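Local coordinates for ABC-type transport system, molybdenum-specific extracellular solute-binding protein (Clostridium difficile, PDB 4KD5), which probably binds molybdate or tungstate outside the cell and delivers it to an ABC transporter, at residues E24-K29 / E212-S217. Residues are numbered along the deposited sequence; the frame is centred on the assembly and turned at random. Where two conformers were deposited one is given.
Sequences EEEYKK and EEFLLS
Ser217 OG lies 2.6 Å from Phe214 O and also within reach of Lys29 O of the second subunit, alternative acceptors for its one proton, while the backbone N of Ser217 adds a weak bond to the Phe214 carbonyl. The hydroxyl weakly accepts the N of Gly220, placing Ser217 as N-cap of helix 218-226. Against Tyr27 the Phe214 side chain makes the main contact. With CG anti to the backbone N (chi1 171°), its ring reaches out to the other helix and takes Tyr27 CD1 over one face, offset toward the rim and 3.5 Å from Phe214 CG. The two rings are oblique, planes at 54° and centroids 5.1 Å apart, while Tyr27 CE1 lies 3.6 Å from Phe214 CB. At the edge of the Phe214 ring, Glu26 CB comes to 4.1 Å from Phe214 CZ, near the ring plane. In the two-lobed fold of solute-binding proteins, helix 17-28 forms the beta-alpha-beta crossover between parallel strands 6-13 and 34-41, and the Tyr27 and Phe214 rings, with Glu26 CB, join it to helix 205-215. Tyr27 also packs edge-to-face with Phe211, a turn before Phe214, and its OH is hydrogen-bonded to Lys210 of the second subunit. Val30 of that subunit packs on Phe214.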
loop_
_atom_site.group_PDB
_atom_site.type_symbol
_atom_site.label_atom_id
_atom_site.label_comp_id
_atom_site.label_asym_id
_atom_site.label_seq_id
_atom_site.Cartn_x
_atom_site.Cartn_y
_atom_site.Cartn_z
ATOM N N GLU A 24 0.684 -16.444 11.654
ATOM C CA GLU A 24 -0.671 -16.268 11.138
ATOM C C GLU A 24 -1.647 -15.756 12.197
ATOM O O GLU A 24 -2.352 -14.774 11.973
ATOM C CB GLU A 24 -1.188 -17.578 10.527
ATOM C CG GLU A 24 -0.922 -17.737 9.041
ATOM C CD GLU A 24 -1.167 -19.153 8.546
ATOM O OE1 GLU A 24 -2.079 -19.347 7.715
ATOM O OE2 GLU A 24 -0.439 -20.070 8.981
ATOM N N GLU A 25 -1.683 -16.424 13.347
ATOM C CA GLU A 25 -2.592 -16.040 14.428
ATOM C C GLU A 25 -2.250 -14.670 15.009
ATOM O O GLU A 25 -3.124 -13.966 15.512
ATOM C CB GLU A 25 -2.618 -17.108 15.533
ATOM C CG GLU A 25 -1.702 -16.829 16.730
ATOM C CD GLU A 25 -2.480 -16.503 17.994
ATOM O OE1 GLU A 25 -1.901 -16.592 19.099
ATOM O OE2 GLU A 25 -3.673 -16.149 17.882
ATOM N N GLU A 26 -0.980 -14.288 14.922
ATOM C CA GLU A 26 -0.525 -13.028 15.497
ATOM C C GLU A 26 -0.733 -11.856 14.547
ATOM O O GLU A 26 -0.964 -10.731 14.985
ATOM C CB GLU A 26 0.950 -13.136 15.894
ATOM C CG GLU A 26 1.343 -12.332 17.121
ATOM C CD GLU A 26 0.920 -12.994 18.419
ATOM O OE1 GLU A 26 1.269 -12.466 19.495
ATOM O OE2 GLU A 26 0.240 -14.041 18.367
ATOM N N TYR A 27 -0.649 -12.117 13.246
ATOM C CA TYR A 27 -0.889 -11.076 12.252
ATOM C C TYR A 27 -2.375 -10.789 12.158
ATOM O O TYR A 27 -2.785 -9.665 11.871
ATOM C CB TYR A 27 -0.352 -11.481 10.881
ATOM C CG TYR A 27 -0.290 -10.328 9.912
ATOM C CD1 TYR A 27 0.587 -9.278 10.125
ATOM C CD2 TYR A 27 -1.102 -10.286 8.787
ATOM C CE1 TYR A 27 0.657 -8.217 9.255
ATOM C CE2 TYR A 27 -1.039 -9.224 7.903
ATOM C CZ TYR A 27 -0.153 -8.196 8.148
ATOM O OH TYR A 27 -0.065 -7.133 7.288
ATOM N N LYS A 28 -3.178 -11.820 12.390
ATOM C CA LYS A 28 -4.625 -11.687 12.351
ATOM C C LYS A 28 -5.092 -10.704 13.421
ATOM O O LYS A 28 -6.091 -10.006 13.240
ATOM C CB LYS A 28 -5.286 -13.056 12.544
ATOM C CG LYS A 28 -6.791 -13.057 12.330
ATOM C CD LYS A 28 -7.149 -12.567 10.933
ATOM C CE LYS A 28 -8.652 -12.373 10.786
ATOM N NZ LYS A 28 -9.010 -11.893 9.421
ATOM N N LYS A 29 -4.348 -10.637 14.521
ATOM C CA LYS A 29 -4.685 -9.758 15.638
ATOM C C LYS A 29 -4.364 -8.290 15.365
ATOM O O LYS A 29 -4.936 -7.401 15.989
ATOM C CB LYS A 29 -3.983 -10.232 16.914
ATOM C CG LYS A 29 -4.523 -11.546 17.449
ATOM C CD LYS A 29 -3.521 -12.272 18.346
ATOM C CE LYS A 29 -3.254 -11.529 19.643
ATOM N NZ LYS A 29 -2.599 -12.409 20.658
ATOM N N GLU A 212 5.381 -8.466 5.044
ATOM C CA GLU A 212 6.816 -8.704 5.157
ATOM C C GLU A 212 7.404 -7.867 6.290
ATOM O O GLU A 212 8.281 -8.328 7.023
ATOM C CB GLU A 212 7.539 -8.394 3.841
ATOM C CG GLU A 212 9.031 -8.712 3.882
ATOM C CD GLU A 212 9.780 -8.265 2.641
ATOM O OE1 GLU A 212 10.940 -7.831 2.788
ATOM O OE2 GLU A 212 9.225 -8.358 1.526
ATOM N N GLU A 213 6.926 -6.636 6.443
ATOM C CA GLU A 213 7.447 -5.783 7.507
ATOM C C GLU A 213 7.018 -6.235 8.900
ATOM O O GLU A 213 7.664 -5.896 9.885
ATOM C CB GLU A 213 7.114 -4.308 7.266
ATOM C CG GLU A 213 8.322 -3.470 6.845
ATOM C CD GLU A 213 9.425 -3.432 7.899
ATOM O OE1 GLU A 213 10.588 -3.173 7.528
ATOM O OE2 GLU A 213 9.133 -3.649 9.096
ATOM N N PHE A 214 5.945 -7.015 8.983
ATOM C CA PHE A 214 5.554 -7.604 10.259
ATOM C C PHE A 214 6.575 -8.665 10.648
ATOM O O PHE A 214 6.938 -8.801 11.813
ATOM C CB PHE A 214 4.158 -8.227 10.190
ATOM C CG PHE A 214 3.799 -9.033 11.405
ATOM C CD1 PHE A 214 3.546 -8.407 12.617
ATOM C CD2 PHE A 214 3.713 -10.416 11.337
ATOM C CE1 PHE A 214 3.217 -9.147 13.746
ATOM C CE2 PHE A 214 3.382 -11.164 12.459
ATOM C CZ PHE A 214 3.132 -10.526 13.666
ATOM N N LEU A 215 7.030 -9.411 9.648
ATOM C CA LEU A 215 8.030 -10.451 9.842
ATOM C C LEU A 215 9.356 -9.848 10.296
ATOM O O LEU A 215 10.056 -10.421 11.128
ATOM C CB LEU A 215 8.226 -11.238 8.544
ATOM C CG LEU A 215 6.993 -11.897 7.928
ATOM C CD1 LEU A 215 7.337 -12.604 6.623
ATOM C CD2 LEU A 215 6.380 -12.876 8.906
ATOM N N LEU A 216 9.684 -8.682 9.747
ATOM C CA LEU A 216 10.943 -8.006 10.042
ATOM C C LEU A 216 10.826 -7.128 11.286
ATOM O O LEU A 216 11.798 -6.499 11.708
ATOM C CB LEU A 216 11.389 -7.171 8.837
ATOM C CG LEU A 216 11.574 -7.919 7.517
ATOM C CD1 LEU A 216 11.745 -6.959 6.354
ATOM C CD2 LEU A 216 12.768 -8.860 7.590
ATOM N N SER A 217 9.634 -7.093 11.876
ATOM C CA SER A 217 9.387 -6.266 13.059
ATOM C C SER A 217 9.806 -6.968 14.349
ATOM O O SER A 217 10.008 -8.185 14.365
ATOM C CB SER A 217 7.913 -5.869 13.139
ATOM O OG SER A 217 7.121 -6.948 13.598
#